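Local coordinates for NIF3-related protein (Bacillus cereus, PDB 2GX8), which is of unknown function but binds a pair of zinc ions at a dimetal site and belongs to the NIF3 family, at residues 26-31 with 63-68; 36-41 with 124-129; 75-80 with 387-392; 86-91 with 120-125. All blocks are in the same frame, centred on the assembly; numbering follows the deposited sequence.

Overall arrangement
All four contacts lie around a five-stranded mixed sheet, ordered 54-56, 122-125, 88-91, 66-70, 383-386. Contact 4 pairs two central strands. Contact 1, its centre about 12 Å away, leads into strand 66-70, and Leu68 pairs with strand 88-91. Contact 2 shares Tyr124 and Ala125 with contact 4 and packs helix 31-38 on one face of the sheet. Contact 3 sets helix 75-84, on the other face, against the segment after strand 383-386, its centre about 20 Å from that of contact 2. Along the chain contact 4 is nested inside contact 3; contacts 1 and 2 cross. Contacts 1 and 3 bring segments near both chain ends to this sheet; contacts 2 to 4 have side chains about 9-11 Å from zinc.

Contact 1 of 4, residues 26-31 with 63-68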
loop_
_atom_site.group_PDB
_atom_site.type_symbol
_atom_site.label_atom_id
_atom_site.label_comp_id
_atom_site.label_asym_id
_atom_site.label_seq_id
_atom_site.Cartn_x
_atom_site.Cartn_y
_atom_site.Cartn_z
ATOM N N SER C 26 -46.611 -20.947 24.896
ATOM C CA SER C 26 -45.253 -20.791 24.293
ATOM C C SER C 26 -45.310 -20.562 22.784
ATOM O O SER C 26 -46.105 -21.184 22.069
ATOM C CB SER C 26 -44.350 -21.993 24.624
ATOM O OG SER C 26 -43.907 -21.950 25.977
ATOM N N LYS C 27 -44.448 -19.654 22.331
ATOM C CA LYS C 27 -44.296 -19.271 20.929
ATOM C C LYS C 27 -43.016 -19.886 20.317
ATOM O O LYS C 27 -41.963 -19.935 20.979
ATOM C CB LYS C 27 -44.204 -17.737 20.853
ATOM C CG LYS C 27 -43.680 -17.170 19.535
ATOM C CD LYS C 27 -43.257 -15.732 19.711
ATOM C CE LYS C 27 -42.710 -15.167 18.431
ATOM N NZ LYS C 27 -42.373 -13.739 18.635
ATOM N N ILE C 28 -43.112 -20.357 19.067
ATOM C CA ILE C 28 -41.942 -20.843 18.335
ATOM C C ILE C 28 -41.380 -19.603 17.644
ATOM O O ILE C 28 -42.058 -18.982 16.817
ATOM C CB ILE C 28 -42.273 -21.931 17.290
ATOM C CG1 ILE C 28 -42.965 -23.132 17.944
ATOM C CG2 ILE C 28 -41.012 -22.389 16.586
ATOM C CD1 ILE C 28 -43.312 -24.250 16.970
ATOM N N PRO C 29 -40.147 -19.226 17.999
ATOM C CA PRO C 29 -39.526 -18.024 17.476
ATOM C C PRO C 29 -38.873 -18.245 16.138
ATOM O O PRO C 29 -38.714 -19.384 15.709
ATOM C CB PRO C 29 -38.417 -17.765 18.486
ATOM C CG PRO C 29 -37.986 -19.122 18.862
ATOM C CD PRO C 29 -39.252 -19.935 18.930
ATOM N N ASN C 30 -38.499 -17.154 15.485
ATOM C CA ASN C 30 -37.765 -17.268 14.253
ATOM C C ASN C 30 -36.280 -17.087 14.572
ATOM O O ASN C 30 -35.925 -16.787 15.710
ATOM C CB ASN C 30 -38.304 -16.319 13.168
ATOM C CG ASN C 30 -38.020 -14.862 13.445
ATOM O OD1 ASN C 30 -37.124 -14.517 14.201
ATOM N ND2 ASN C 30 -38.762 -13.995 12.792
ATOM N N GLY C 31 -35.410 -17.286 13.594
ATOM C CA GLY C 31 -33.975 -17.142 13.827
ATOM C C GLY C 31 -33.563 -15.772 14.340
ATOM O O GLY C 31 -32.713 -15.681 15.241
ATOM N N PRO C 63 -39.233 -20.446 11.332
ATOM C CA PRO C 63 -39.406 -21.055 12.674
ATOM C C PRO C 63 -38.223 -21.925 13.116
ATOM O O PRO C 63 -37.795 -22.800 12.362
ATOM C CB PRO C 63 -40.662 -21.922 12.507
ATOM C CG PRO C 63 -41.411 -21.256 11.415
ATOM C CD PRO C 63 -40.357 -20.789 10.439
ATOM N N VAL C 64 -37.712 -21.688 14.329
ATOM C CA VAL C 64 -36.544 -22.420 14.861
ATOM C C VAL C 64 -36.892 -23.161 16.165
ATOM O O VAL C 64 -37.021 -22.532 17.215
ATOM C CB VAL C 64 -35.347 -21.459 15.108
ATOM C CG1 VAL C 64 -34.122 -22.223 15.635
ATOM C CG2 VAL C 64 -34.985 -20.690 13.849
ATOM N N ARG C 65 -37.050 -24.484 16.097
ATOM C CA ARG C 65 -37.404 -25.296 17.266
ATOM C C ARG C 65 -36.183 -25.757 18.052
ATOM O O ARG C 65 -36.298 -26.090 19.223
ATOM C CB ARG C 65 -38.166 -26.560 16.853
ATOM C CG ARG C 65 -39.415 -26.380 15.997
ATOM C CD ARG C 65 -39.885 -27.766 15.518
ATOM N NE ARG C 65 -40.921 -27.762 14.476
ATOM C CZ ARG C 65 -42.229 -27.679 14.712
ATOM N NH1 ARG C 65 -42.677 -27.553 15.959
ATOM N NH2 ARG C 65 -43.100 -27.703 13.701
ATOM N N HIS C 66 -35.031 -25.827 17.392
ATOM C CA HIS C 66 -33.791 -26.320 17.993
ATOM C C HIS C 66 -32.601 -25.590 17.434
ATOM O O HIS C 66 -32.551 -25.330 16.240
ATOM C CB HIS C 66 -33.556 -27.790 17.665
ATOM C CG HIS C 66 -34.531 -28.734 18.289
ATOM N ND1 HIS C 66 -35.762 -29.011 17.729
ATOM C CD2 HIS C 66 -34.436 -29.508 19.394
ATOM C CE1 HIS C 66 -36.396 -29.888 18.484
ATOM N NE2 HIS C 66 -35.610 -30.208 19.498
ATOM N N VAL C 67 -31.635 -25.292 18.299
ATOM C CA VAL C 67 -30.389 -24.589 17.915
ATOM C C VAL C 67 -29.174 -25.374 18.431
ATOM O O VAL C 67 -29.248 -25.980 19.505
ATOM C CB VAL C 67 -30.353 -23.157 18.521
ATOM C CG1 VAL C 67 -29.268 -22.316 17.924
ATOM C CG2 VAL C 67 -31.727 -22.450 18.305
ATOM N N LEU C 68 -28.056 -25.349 17.683
ATOM C CA LEU C 68 -26.838 -26.041 18.101
ATOM C C LEU C 68 -25.674 -25.067 18.348
ATOM O O LEU C 68 -25.366 -24.212 17.490
ATOM C CB LEU C 68 -26.408 -27.070 17.039
ATOM C CG LEU C 68 -25.249 -28.028 17.341
ATOM C CD1 LEU C 68 -25.620 -28.995 18.462
ATOM C CD2 LEU C 68 -24.849 -28.815 16.090
#
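Pro63 meets the 26-31 segment with its backbone and its ring. Pro63 CA lies 3.5 Å from Pro29 O, a CA-H...O contact, and Pro63 CB lies 4.1 Å from Ile28 CG2. Pro63 and Asn30 form a single backbone bridge. Val64 follows and makes the one hydrogen bond between the segments. Val64 N donates to Pro29 O at 2.9 Å, with an N-H...O angle of 166°. Pro29 O therefore receives both the amide and the weaker CA-H contact. The Val64 side chain is buried. Val64 CG2 is anti to the carbonyl carbon and sits beside the backbone N, which brings this branch to 3.4 Å from Gly31 N, at the start of helix 31-38. CG1 is turned to Asn87 of contact 4. Val64 also packs on Ile34 of the helix. Arg65 comes next, near the solvent. Its chain is extended from CG to NE and passes Ile28 at a slant. Arg65 NH1 comes within 3.5 Å of Ile28 CD1, a contact between a guanidinium nitrogen and a methyl group. From His66 the chain runs on as strand 66-70. On the other segment, Asn30 OD1 accepts a bond from Glu33 N. The arrangement is an N-capped helix start, with Asn30 as the N-cap, fixed by one bridge to the residues that lead into a central strand of the sheet.

Contact 2 of 4, residues 36-41 with 124-129; sequences SLFESM and YAAHTN
Phe38 and Tyr124 meet where helix 31-38 packs on one face of the mixed sheet, in an alpha/beta arrangement. Phe38 has CG anti to the backbone N (chi1 171°), and this sends its ring from the helix toward the end of strand 122-125. The two ring planes are nearly perpendicular, at 85°, with centroids 5.7 Å apart. Phe38 CE1 comes to the edge of the Tyr124 ring, 3.7 Å from Tyr124 CE1. The far end of the Phe38 ring meets Ala126, with Phe38 CZ 3.5 Å from Ala126 CB. Val367 of helix 362-377 and Tyr42 also pack against Phe38. Glu39 supplies the polar part of the contact. Its chain is extended beyond CG and reaches over to the tyrosine hydroxyl. Lys44 lies near the same carboxylate as a long, weak ion pair. Past Ala126 the chain approaches the metal site: Ala126 O accepts a bond from ND1 of His92, a zinc ligand. The carboxylate of Glu39 is turned 30° from the Tyr124 ring plane, and Tyr124 OH donates to Glu39 OE1 in a very short bond of 2.5 Å.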
loop_
_atom_site.group_PDB
_atom_site.type_symbol
_atom_site.label_atom_id
_atom_site.label_comp_id
_atom_site.label_asym_id
_atom_site.label_seq_id
_atom_site.Cartn_x
_atom_site.Cartn_y
_atom_site.Cartn_z
ATOM N N SER C 36 -31.155 -12.192 18.070
ATOM C CA SER C 36 -31.269 -10.911 18.748
ATOM C C SER C 36 -31.067 -11.065 20.261
ATOM O O SER C 36 -30.568 -10.156 20.910
ATOM C CB SER C 36 -32.609 -10.256 18.446
ATOM O OG SER C 36 -32.562 -8.897 18.790
ATOM N N LEU C 37 -31.441 -12.219 20.807
ATOM C CA LEU C 37 -31.240 -12.506 22.231
ATOM C C LEU C 37 -29.823 -12.974 22.531
ATOM O O LEU C 37 -29.366 -12.874 23.670
ATOM C CB LEU C 37 -32.233 -13.552 22.739
ATOM C CG LEU C 37 -33.685 -13.093 22.934
ATOM C CD1 LEU C 37 -34.560 -14.253 23.379
ATOM C CD2 LEU C 37 -33.761 -11.961 23.962
ATOM N N PHE C 38 -29.137 -13.512 21.524
ATOM C CA PHE C 38 -27.757 -13.956 21.681
ATOM C C PHE C 38 -26.861 -12.740 21.711
ATOM O O PHE C 38 -25.913 -12.666 22.500
ATOM C CB PHE C 38 -27.318 -14.868 20.517
ATOM C CG PHE C 38 -25.838 -15.181 20.515
ATOM C CD1 PHE C 38 -24.968 -14.525 19.641
ATOM C CD2 PHE C 38 -25.304 -16.100 21.414
ATOM C CE1 PHE C 38 -23.588 -14.790 19.650
ATOM C CE2 PHE C 38 -23.936 -16.378 21.430
ATOM C CZ PHE C 38 -23.072 -15.719 20.552
ATOM N N GLU C 39 -27.168 -11.795 20.832
ATOM C CA GLU C 39 -26.388 -10.575 20.701
ATOM C C GLU C 39 -26.537 -9.626 21.885
ATOM O O GLU C 39 -25.744 -8.702 22.029
ATOM C CB GLU C 39 -26.684 -9.885 19.366
ATOM C CG GLU C 39 -26.126 -10.675 18.190
ATOM C CD GLU C 39 -26.521 -10.156 16.820
ATOM O OE1 GLU C 39 -26.220 -10.870 15.834
ATOM O OE2 GLU C 39 -27.148 -9.071 16.706
ATOM N N SER C 40 -27.532 -9.863 22.735
ATOM C CA SER C 40 -27.686 -9.057 23.937
ATOM C C SER C 40 -26.527 -9.396 24.886
ATOM O O SER C 40 -26.048 -8.544 25.646
ATOM C CB SER C 40 -29.032 -9.332 24.613
ATOM O OG SER C 40 -29.107 -10.658 25.123
ATOM N N MET C 41 -26.070 -10.643 24.822
ATOM C CA MET C 41 -24.977 -11.113 25.656
ATOM C C MET C 41 -23.630 -10.952 24.941
ATOM O O MET C 41 -22.599 -10.754 25.573
ATOM C CB MET C 41 -25.185 -12.590 26.002
ATOM C CG MET C 41 -26.546 -12.933 26.600
ATOM S SD MET C 41 -26.698 -14.681 27.056
ATOM C CE MET C 41 -26.605 -15.529 25.482
ATOM N N TYR C 124 -24.323 -19.189 11.889
ATOM C CA TYR C 124 -24.070 -17.880 12.443
ATOM C C TYR C 124 -22.720 -17.876 13.154
ATOM O O TYR C 124 -22.436 -18.774 13.962
ATOM C CB TYR C 124 -25.228 -17.517 13.395
ATOM C CG TYR C 124 -25.072 -16.205 14.132
ATOM C CD1 TYR C 124 -24.372 -16.153 15.348
ATOM C CD2 TYR C 124 -25.635 -15.036 13.648
ATOM C CE1 TYR C 124 -24.223 -14.988 16.046
ATOM C CE2 TYR C 124 -25.487 -13.836 14.358
ATOM C CZ TYR C 124 -24.781 -13.838 15.556
ATOM O OH TYR C 124 -24.604 -12.694 16.285
ATOM N N ALA C 125 -21.867 -16.893 12.871
ATOM C CA ALA C 125 -20.563 -16.882 13.549
ATOM C C ALA C 125 -20.496 -15.887 14.696
ATOM O O ALA C 125 -20.893 -14.733 14.557
ATOM C CB ALA C 125 -19.457 -16.620 12.579
ATOM N N ALA C 126 -19.992 -16.347 15.831
ATOM C CA ALA C 126 -19.787 -15.492 16.989
ATOM C C ALA C 126 -18.341 -15.670 17.402
ATOM O O ALA C 126 -18.046 -16.461 18.301
ATOM C CB ALA C 126 -20.667 -15.941 18.076
ATOM N N HIS C 127 -17.434 -14.951 16.751
ATOM C CA HIS C 127 -16.021 -15.162 17.012
ATOM C C HIS C 127 -15.417 -14.306 18.121
ATOM O O HIS C 127 -15.632 -14.611 19.288
ATOM C CB HIS C 127 -15.208 -15.191 15.700
ATOM C CG HIS C 127 -13.803 -15.702 15.857
ATOM N ND1 HIS C 127 -12.754 -15.258 15.072
ATOM C CD2 HIS C 127 -13.265 -16.581 16.737
ATOM C CE1 HIS C 127 -11.635 -15.852 15.452
ATOM N NE2 HIS C 127 -11.915 -16.653 16.466
ATOM N N THR C 128 -14.687 -13.242 17.798
ATOM C CA THR C 128 -14.034 -12.472 18.863
ATOM C C THR C 128 -14.977 -11.832 19.862
ATOM O O THR C 128 -14.576 -11.546 20.986
ATOM C CB THR C 128 -13.019 -11.442 18.362
ATOM O OG1 THR C 128 -13.622 -10.675 17.320
ATOM C CG2 THR C 128 -11.741 -12.139 17.852
ATOM N N ASN C 129 -16.215 -11.595 19.469
ATOM C CA ASN C 129 -17.176 -11.060 20.439
ATOM C C ASN C 129 -17.431 -12.015 21.648
ATOM O O ASN C 129 -17.788 -11.560 22.723
ATOM C CB ASN C 129 -18.484 -10.578 19.762
ATOM C CG ASN C 129 -19.174 -11.667 18.905
ATOM O OD1 ASN C 129 -20.391 -11.831 18.972
ATOM N ND2 ASN C 129 -18.401 -12.399 18.105
#

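Contact 3 of 4, residues 75-80 with 387-392; sequences EEVVDE and SQLHTD
Helix 75-84 presents one side to the irregular 387-392 segment, and the backbones come nearest at Val77 and Leu389, with CA atoms 6.7 Å apart. Glu80 makes the polar link. Its side chain is fully extended, with CG anti to the backbone N (chi1 -171°), and it holds the other segment with both carboxylate oxygens. Glu80 OE1 accepts from Gln388 N at 3.1 Å, with a nearly straight N-H...O angle of 176°. Glu80 OE2 accepts from Ser387 OG at 2.6 Å. Each oxygen uses its syn lone pair, so the carboxylate forms a two-pronged grip on consecutive residues, and its rotation is probably fixed. Ser387 directly follows strand 383-386, an outermost strand of the sheet within this chain, while the helix packs on the face of that sheet next to strand 66-70. The contact thus ties the helix of an alpha/beta layer to the segment leaving that strand. One turn before Glu80, Leu389 turns CD1 to the helix backbone, 3.1 Å from Glu76 O, and CD1 also lies 3.7 Å from Glu76 CB. Val77 CG2 lies 3.9 Å from Ser387 OG and 4.4 Å from Thr391 CG2. Thr391 OG1 bonds to Asp72, and Tyr339 of the second subunit packs on Thr391.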
loop_
_atom_site.group_PDB
_atom_site.type_symbol
_atom_site.label_atom_id
_atom_site.label_comp_id
_atom_site.label_asym_id
_atom_site.label_seq_id
_atom_site.Cartn_x
_atom_site.Cartn_y
_atom_site.Cartn_z
ATOM N N GLU C 75 -18.199 -31.253 9.105
ATOM C CA GLU C 75 -19.346 -31.943 8.531
ATOM C C GLU C 75 -20.100 -32.803 9.571
ATOM O O GLU C 75 -21.335 -32.839 9.555
ATOM C CB GLU C 75 -18.981 -32.749 7.287
ATOM C CG GLU C 75 -20.214 -33.029 6.440
ATOM C CD GLU C 75 -19.900 -33.617 5.097
ATOM O OE1 GLU C 75 -18.703 -33.825 4.812
ATOM O OE2 GLU C 75 -20.849 -33.865 4.318
ATOM N N GLU C 76 -19.355 -33.429 10.494
ATOM C CA GLU C 76 -19.942 -34.276 11.530
ATOM C C GLU C 76 -20.818 -33.447 12.449
ATOM O O GLU C 76 -21.795 -33.960 12.991
ATOM C CB GLU C 76 -18.887 -35.043 12.339
ATOM C CG GLU C 76 -18.146 -36.175 11.613
ATOM C CD GLU C 76 -17.086 -35.702 10.599
ATOM O OE1 GLU C 76 -16.648 -34.527 10.658
ATOM O OE2 GLU C 76 -16.674 -36.523 9.739
ATOM N N VAL C 77 -20.462 -32.176 12.639
ATOM C CA VAL C 77 -21.269 -31.248 13.459
ATOM C C VAL C 77 -22.601 -30.933 12.742
ATOM O O VAL C 77 -23.658 -30.844 13.386
ATOM C CB VAL C 77 -20.503 -29.937 13.824
ATOM C CG1 VAL C 77 -21.455 -28.869 14.370
ATOM C CG2 VAL C 77 -19.389 -30.210 14.809
ATOM N N VAL C 78 -22.538 -30.787 11.411
ATOM C CA VAL C 78 -23.724 -30.543 10.592
ATOM C C VAL C 78 -24.634 -31.792 10.617
ATOM O O VAL C 78 -25.858 -31.657 10.721
ATOM C CB VAL C 78 -23.380 -30.076 9.132
ATOM C CG1 VAL C 78 -24.645 -29.711 8.378
ATOM C CG2 VAL C 78 -22.484 -28.848 9.140
ATOM N N ASP C 79 -24.044 -32.995 10.553
ATOM C CA ASP C 79 -24.827 -34.236 10.651
ATOM C C ASP C 79 -25.581 -34.246 11.978
ATOM O O ASP C 79 -26.705 -34.744 12.050
ATOM C CB ASP C 79 -23.965 -35.515 10.620
ATOM C CG ASP C 79 -23.325 -35.799 9.271
ATOM O OD1 ASP C 79 -23.779 -35.280 8.221
ATOM O OD2 ASP C 79 -22.356 -36.591 9.271
ATOM N N GLU C 80 -24.949 -33.708 13.024
ATOM C CA GLU C 80 -25.535 -33.681 14.368
ATOM C C GLU C 80 -26.745 -32.756 14.435
ATOM O O GLU C 80 -27.740 -33.051 15.098
ATOM C CB GLU C 80 -24.497 -33.237 15.387
ATOM C CG GLU C 80 -24.945 -33.395 16.830
ATOM C CD GLU C 80 -23.941 -32.844 17.820
ATOM O OE1 GLU C 80 -23.871 -33.381 18.950
ATOM O OE2 GLU C 80 -23.211 -31.892 17.456
ATOM N N SER C 387 -23.072 -29.102 21.095
ATOM C CA SER C 387 -22.457 -30.154 20.287
ATOM C C SER C 387 -21.540 -31.051 21.094
ATOM O O SER C 387 -20.688 -30.571 21.845
ATOM C CB SER C 387 -21.654 -29.530 19.175
ATOM O OG SER C 387 -21.120 -30.530 18.335
ATOM N N GLN C 388 -21.712 -32.355 20.930
ATOM C CA GLN C 388 -20.961 -33.323 21.709
ATOM C C GLN C 388 -19.658 -33.726 21.041
ATOM O O GLN C 388 -18.734 -34.247 21.694
ATOM C CB GLN C 388 -21.810 -34.574 21.928
ATOM C CG GLN C 388 -23.125 -34.381 22.658
ATOM C CD GLN C 388 -22.975 -34.191 24.158
ATOM O OE1 GLN C 388 -22.438 -33.184 24.636
ATOM N NE2 GLN C 388 -23.506 -35.146 24.915
ATOM N N LEU C 389 -19.586 -33.477 19.742
ATOM C CA LEU C 389 -18.441 -33.878 18.954
ATOM C C LEU C 389 -17.132 -33.223 19.367
ATOM O O LEU C 389 -17.069 -32.039 19.669
ATOM C CB LEU C 389 -18.730 -33.670 17.474
ATOM C CG LEU C 389 -20.041 -34.381 17.146
ATOM C CD1 LEU C 389 -20.325 -34.293 15.680
ATOM C CD2 LEU C 389 -20.030 -35.850 17.608
ATOM N N HIS C 390 -16.096 -34.039 19.390
ATOM C CA HIS C 390 -14.770 -33.610 19.739
ATOM C C HIS C 390 -14.075 -33.124 18.450
ATOM O O HIS C 390 -13.937 -33.898 17.502
ATOM C CB HIS C 390 -14.039 -34.807 20.341
ATOM C CG HIS C 390 -12.654 -34.497 20.801
ATOM N ND1 HIS C 390 -12.395 -33.825 21.979
ATOM C CD2 HIS C 390 -11.450 -34.761 20.244
ATOM C CE1 HIS C 390 -11.089 -33.687 22.127
ATOM N NE2 HIS C 390 -10.492 -34.249 21.091
ATOM N N THR C 391 -13.631 -31.870 18.404
ATOM C CA THR C 391 -13.025 -31.359 17.169
ATOM C C THR C 391 -11.559 -30.936 17.233
ATOM O O THR C 391 -11.125 -30.140 16.410
ATOM C CB THR C 391 -13.836 -30.187 16.575
ATOM O OG1 THR C 391 -13.952 -29.155 17.562
ATOM C CG2 THR C 391 -15.237 -30.635 16.157
ATOM N N ASP C 392 -10.807 -31.474 18.189
ATOM C CA ASP C 392 -9.397 -31.199 18.296
ATOM C C ASP C 392 -8.712 -32.000 17.197
ATOM O O ASP C 392 -8.837 -33.228 17.143
ATOM C CB ASP C 392 -8.896 -31.683 19.653
ATOM C CG ASP C 392 -7.541 -31.076 20.064
ATOM O OD1 ASP C 392 -7.153 -31.318 21.221
ATOM O OD2 ASP C 392 -6.882 -30.343 19.282
#

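Contact 4 of 4, residues 86-91 with 120-125; sequences ANVIIA and DIAIYA
Asn87 and Asp120 are joined through a water, just before two parallel strands come together. Asn87 ND2 donates to the water at 3.0 Å, and the water donates to Asp120 O at 2.8 Å. Asn87 ND2 also bonds to Pro63 O. The strands, 88-91 and 122-125, belong to a beta-alpha-beta unit whose crossover is helix 108-118. Asp120 has positive phi and is the C-prime residue of the Schellman motif that ends this helix. Its carboxylate forms a salt bridge with Lys118 of the third subunit. Four backbone hydrogen bonds hold the pair: Ala122 N to Asn87 O, Ile89 N to Ala122 O, Tyr124 N to Ile89 O, and Ala91 N to Tyr124 O. The first is set apart from the regular strand bonds, for its donor lies 54° out of the carbonyl plane of Asn87. Lys62 NZ also bonds to Asn87 O. On the face carrying Val88, Ile90, Ala122 and Tyr124, Val88 CG2 touches Ala122 CB at 4.0 Å. Ile90 and Tyr124 lie alongside each other, pointing the same way, and Phe38 packs on Ile90. The other face, with Ile89, Ala91, Ile123 and Ala125, meets helix 75-84 at Ile89, on Ala81; Ile121, just before the strand, packs on Val78. Ile89 CG1 is anti to the carbonyl carbon (chi1 -58°), which points it toward Ile123 and to 3.9 Å from Ile121 CG2. Ile89 CD1 meets Ile123 CD1 at 3.8 Å.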
loop_
_atom_site.group_PDB
_atom_site.type_symbol
_atom_site.label_atom_id
_atom_site.label_comp_id
_atom_site.label_asym_id
_atom_site.label_seq_id
_atom_site.Cartn_x
_atom_site.Cartn_y
_atom_site.Cartn_z
ATOM N N ALA C 86 -32.069 -29.172 14.232
ATOM C CA ALA C 86 -31.572 -27.824 14.432
ATOM C C ALA C 86 -31.376 -27.146 13.090
ATOM O O ALA C 86 -30.620 -27.622 12.234
ATOM C CB ALA C 86 -30.256 -27.847 15.213
ATOM N N ASN C 87 -32.032 -26.019 12.888
ATOM C CA ASN C 87 -31.828 -25.334 11.622
ATOM C C ASN C 87 -31.024 -24.049 11.766
ATOM O O ASN C 87 -31.093 -23.171 10.896
ATOM C CB ASN C 87 -33.164 -25.115 10.882
ATOM C CG ASN C 87 -34.157 -24.320 11.689
ATOM O OD1 ASN C 87 -33.983 -24.126 12.884
ATOM N ND2 ASN C 87 -35.219 -23.858 11.033
ATOM N N VAL C 88 -30.295 -23.943 12.883
ATOM C CA VAL C 88 -29.396 -22.824 13.165
ATOM C C VAL C 88 -28.265 -23.326 14.028
ATOM O O VAL C 88 -28.503 -23.888 15.118
ATOM C CB VAL C 88 -30.023 -21.650 13.965
ATOM C CG1 VAL C 88 -28.947 -20.605 14.281
ATOM C CG2 VAL C 88 -31.203 -20.971 13.219
ATOM N N ILE C 89 -27.039 -23.109 13.552
ATOM C CA ILE C 89 -25.862 -23.439 14.326
ATOM C C ILE C 89 -25.119 -22.146 14.721
ATOM O O ILE C 89 -24.782 -21.310 13.851
ATOM C CB ILE C 89 -24.882 -24.351 13.539
ATOM C CG1 ILE C 89 -25.579 -25.652 13.094
ATOM C CG2 ILE C 89 -23.693 -24.629 14.369
ATOM C CD1 ILE C 89 -24.696 -26.622 12.228
ATOM N N ILE C 90 -24.900 -21.954 16.019
ATOM C CA ILE C 90 -24.126 -20.815 16.465
ATOM C C ILE C 90 -22.745 -21.343 16.722
ATOM O O ILE C 90 -22.527 -22.145 17.636
ATOM C CB ILE C 90 -24.687 -20.163 17.724
ATOM C CG1 ILE C 90 -26.003 -19.502 17.412
ATOM C CG2 ILE C 90 -23.736 -19.068 18.241
ATOM C CD1 ILE C 90 -26.656 -18.929 18.618
ATOM N N ALA C 91 -21.800 -20.888 15.907
ATOM C CA ALA C 91 -20.423 -21.354 15.983
ATOM C C ALA C 91 -19.474 -20.256 16.363
ATOM O O ALA C 91 -19.672 -19.113 15.955
ATOM C CB ALA C 91 -20.010 -21.906 14.644
ATOM N N ASP C 120 -31.250 -26.518 4.541
ATOM C CA ASP C 120 -31.789 -25.268 5.111
ATOM C C ASP C 120 -31.234 -24.975 6.516
ATOM O O ASP C 120 -31.996 -24.602 7.415
ATOM C CB ASP C 120 -33.331 -25.282 5.147
ATOM C CG ASP C 120 -33.959 -25.361 3.769
ATOM O OD1 ASP C 120 -33.226 -25.144 2.796
ATOM O OD2 ASP C 120 -35.203 -25.612 3.648
ATOM N N ILE C 121 -29.921 -25.158 6.702
ATOM C CA ILE C 121 -29.300 -24.901 7.998
ATOM C C ILE C 121 -28.575 -23.569 7.999
ATOM O O ILE C 121 -27.705 -23.355 7.167
ATOM C CB ILE C 121 -28.307 -25.987 8.395
ATOM C CG1 ILE C 121 -29.050 -27.309 8.591
ATOM C CG2 ILE C 121 -27.555 -25.591 9.700
ATOM C CD1 ILE C 121 -28.108 -28.431 8.975
ATOM N N ALA C 122 -28.950 -22.686 8.931
ATOM C CA ALA C 122 -28.354 -21.379 9.045
ATOM C C ALA C 122 -27.082 -21.502 9.876
ATOM O O ALA C 122 -27.038 -22.254 10.842
ATOM C CB ALA C 122 -29.321 -20.419 9.680
ATOM N N ILE C 123 -26.043 -20.784 9.463
ATOM C CA ILE C 123 -24.759 -20.809 10.144
ATOM C C ILE C 123 -24.468 -19.374 10.580
ATOM O O ILE C 123 -24.383 -18.457 9.762
ATOM C CB ILE C 123 -23.649 -21.335 9.224
ATOM C CG1 ILE C 123 -23.952 -22.761 8.748
ATOM C CG2 ILE C 123 -22.256 -21.280 9.926
ATOM C CD1 ILE C 123 -24.051 -23.762 9.877
ATOM N N TYR C 124 -24.323 -19.189 11.889
ATOM C CA TYR C 124 -24.070 -17.880 12.443
ATOM C C TYR C 124 -22.720 -17.876 13.154
ATOM O O TYR C 124 -22.436 -18.774 13.962
ATOM C CB TYR C 124 -25.228 -17.517 13.395
ATOM C CG TYR C 124 -25.072 -16.205 14.132
ATOM C CD1 TYR C 124 -24.372 -16.153 15.348
ATOM C CD2 TYR C 124 -25.635 -15.036 13.648
ATOM C CE1 TYR C 124 -24.223 -14.988 16.046
ATOM C CE2 TYR C 124 -25.487 -13.836 14.358
ATOM C CZ TYR C 124 -24.781 -13.838 15.556
ATOM O OH TYR C 124 -24.604 -12.694 16.285
ATOM N N ALA C 125 -21.867 -16.893 12.871
ATOM C CA ALA C 125 -20.563 -16.882 13.549
ATOM C C ALA C 125 -20.496 -15.887 14.696
ATOM O O ALA C 125 -20.893 -14.733 14.557
ATOM C CB ALA C 125 -19.457 -16.620 12.579
HETATM O O HOH W 1 -34.667 -24.261 8.104
#